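Local coordinates for protein 7beta-hydroxysteroid dehydrogenase (Collinsella aerofaciens, PDB 5FYD) that catalyses the NADPH-dependent reduction of the 7-oxo group of 7-oxolithocholate to yield the bile acid ursodeoxycholate, at residues Glu43-Leu48 with Thr60-Ala65. Sequence-based numbering, arbitrary orientation.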
loop_
_atom_site.group_PDB
_atom_site.type_symbol
_atom_site.label_atom_id
_atom_site.label_comp_id
_atom_site.label_asym_id
_atom_site.label_seq_id
_atom_site.Cartn_x
_atom_site.Cartn_y
_atom_site.Cartn_z
ATOM N N GLU A 43 -11.517 -2.400 16.873
ATOM C CA GLU A 43 -10.504 -3.088 17.669
ATOM C C GLU A 43 -9.193 -2.289 17.741
ATOM O O GLU A 43 -8.624 -2.105 18.814
ATOM C CB GLU A 43 -10.296 -4.527 17.150
ATOM C CG GLU A 43 -9.590 -4.681 15.797
ATOM C CD GLU A 43 -10.284 -4.019 14.594
ATOM O OE1 GLU A 43 -11.548 -4.008 14.500
ATOM O OE2 GLU A 43 -9.551 -3.517 13.719
ATOM N N LYS A 44 -8.760 -1.765 16.602
ATOM C CA LYS A 44 -7.523 -1.015 16.521
ATOM C C LYS A 44 -7.657 0.297 17.300
ATOM O O LYS A 44 -6.749 0.680 18.048
ATOM C CB LYS A 44 -7.196 -0.770 15.063
ATOM C CG LYS A 44 -5.779 -0.361 14.796
ATOM C CD LYS A 44 -5.535 -0.299 13.294
ATOM C CE LYS A 44 -4.168 0.285 12.977
ATOM N NZ LYS A 44 -3.880 0.294 11.511
ATOM N N LEU A 45 -8.807 0.958 17.140
ATOM C CA LEU A 45 -9.126 2.177 17.910
ATOM C C LEU A 45 -9.094 1.909 19.422
ATOM O O LEU A 45 -8.578 2.710 20.183
ATOM C CB LEU A 45 -10.500 2.701 17.521
ATOM C CG LEU A 45 -10.714 3.346 16.146
ATOM C CD1 LEU A 45 -12.200 3.415 15.845
ATOM C CD2 LEU A 45 -10.116 4.744 16.124
ATOM N N ASN A 46 -9.674 0.789 19.845
ATOM C CA ASN A 46 -9.649 0.419 21.264
ATOM C C ASN A 46 -8.239 0.211 21.787
ATOM O O ASN A 46 -7.952 0.618 22.897
ATOM C CB ASN A 46 -10.492 -0.836 21.532
ATOM C CG ASN A 46 -11.979 -0.567 21.458
ATOM O OD1 ASN A 46 -12.440 0.521 21.794
ATOM N ND2 ASN A 46 -12.743 -1.574 21.051
ATOM N N VAL A 47 -7.372 -0.413 21.001
ATOM C CA VAL A 47 -5.983 -0.598 21.402
ATOM C C VAL A 47 -5.315 0.777 21.548
ATOM O O VAL A 47 -4.716 1.067 22.577
ATOM C CB VAL A 47 -5.213 -1.511 20.426
ATOM C CG1 VAL A 47 -3.715 -1.479 20.711
ATOM C CG2 VAL A 47 -5.747 -2.946 20.508
ATOM N N LEU A 48 -5.466 1.620 20.526
ATOM C CA LEU A 48 -4.902 2.961 20.546
ATOM C C LEU A 48 -5.426 3.791 21.726
ATOM O O LEU A 48 -4.665 4.496 22.385
ATOM C CB LEU A 48 -5.217 3.687 19.238
ATOM C CG LEU A 48 -4.685 5.127 19.085
ATOM C CD1 LEU A 48 -3.177 5.182 19.222
ATOM C CD2 LEU A 48 -5.123 5.669 17.727
ATOM N N THR A 60 -10.552 9.108 26.867
ATOM C CA THR A 60 -10.761 8.756 25.477
ATOM C C THR A 60 -12.212 8.353 25.232
ATOM O O THR A 60 -12.928 7.983 26.158
ATOM C CB THR A 60 -9.833 7.611 25.012
ATOM O OG1 THR A 60 -10.098 6.421 25.776
ATOM C CG2 THR A 60 -8.361 8.035 25.114
ATOM N N LYS A 61 -12.655 8.511 23.991
ATOM C CA LYS A 61 -13.925 7.979 23.531
ATOM C C LYS A 61 -13.700 7.414 22.151
ATOM O O LYS A 61 -13.142 8.096 21.293
ATOM C CB LYS A 61 -14.950 9.100 23.465
ATOM C CG LYS A 61 -16.388 8.635 23.324
ATOM C CD LYS A 61 -17.343 9.819 23.405
ATOM C CE LYS A 61 -17.401 10.484 24.778
ATOM N NZ LYS A 61 -18.430 9.848 25.652
ATOM N N VAL A 62 -14.112 6.174 21.942
ATOM C CA VAL A 62 -13.910 5.493 20.663
ATOM C C VAL A 62 -15.244 5.467 19.958
ATOM O O VAL A 62 -16.248 5.065 20.566
ATOM C CB VAL A 62 -13.411 4.055 20.889
ATOM C CG1 VAL A 62 -13.531 3.218 19.612
ATOM C CG2 VAL A 62 -11.972 4.091 21.390
ATOM N N VAL A 63 -15.246 5.884 18.694
ATOM C CA VAL A 63 -16.453 5.905 17.878
ATOM C C VAL A 63 -16.154 5.105 16.602
ATOM O O VAL A 63 -15.284 5.472 15.813
ATOM C CB VAL A 63 -16.906 7.348 17.542
ATOM C CG1 VAL A 63 -18.192 7.340 16.716
ATOM C CG2 VAL A 63 -17.068 8.188 18.793
ATOM N N ARG A 64 -16.858 3.991 16.410
ATOM C CA ARG A 64 -16.748 3.253 15.179
ATOM C C ARG A 64 -17.675 3.895 14.157
ATOM O O ARG A 64 -18.879 4.000 14.392
ATOM C CB ARG A 64 -17.113 1.770 15.359
ATOM C CG ARG A 64 -16.647 0.959 14.158
ATOM C CD ARG A 64 -17.537 -0.207 13.761
ATOM N NE ARG A 64 -17.240 -0.557 12.354
ATOM C CZ ARG A 64 -17.856 -0.060 11.267
ATOM N NH1 ARG A 64 -18.874 0.801 11.359
ATOM N NH2 ARG A 64 -17.468 -0.460 10.057
ATOM N N ALA A 65 -17.097 4.390 13.061
ATOM C CA ALA A 65 -17.869 4.889 11.931
ATOM C C ALA A 65 -17.090 4.697 10.646
ATOM O O ALA A 65 -15.858 4.833 10.624
ATOM C CB ALA A 65 -18.240 6.353 12.109
#
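Val62 lifts its isopropyl group from the strand into the angle between Leu45 and Asn46 on helix 42-56. Val62 CG1 packs against Leu45 CB at 3.7 Å. A chi1 of 166° places CG1 of Val62 opposite the backbone N and CG2 opposite the carbonyl carbon, and both methyls meet Asn46. Asn46 OD1 lies 3.6 Å from Val62 CG2 and comes equally near CG1. The amide and the valine run roughly at right angles, and this is van der Waals contact without a hydrogen bond. Leu45 reaches further along the strand. Leu45 CD1 stands 3.7 Å from Val63 O, a methyl resting on the backbone. The side chain of Val63 points to the other face of the sheet, where it meets Thr75 and Ala79 of helix 72-80.

The axes of 43-48 and 60-64 run nearly antiparallel, at 172°, and approach to 8.6 Å. They belong to the second half of the beta-alpha-beta unit made by strand 34-39, helix 42-56 and strand 60-64 in the Rossmann fold of this short-chain dehydrogenase. Strand 60-64 is the outermost strand on its side of the parallel sheet within the chain. Met37 on the adjacent strand touches both Leu45 and Val62. Leu45 also packs on Thr17, which binds NADP(+), so this end of the helix packs against the cofactor-binding loop.

No hydrogen bond or salt bridge crosses between 43-48 and 60-65. Further along helix 42-56, Arg53 adds a hydrogen bond to Thr60 OG1. Between these segments the contact is therefore apolar packing, with the Asn46 amide at its more exposed margin.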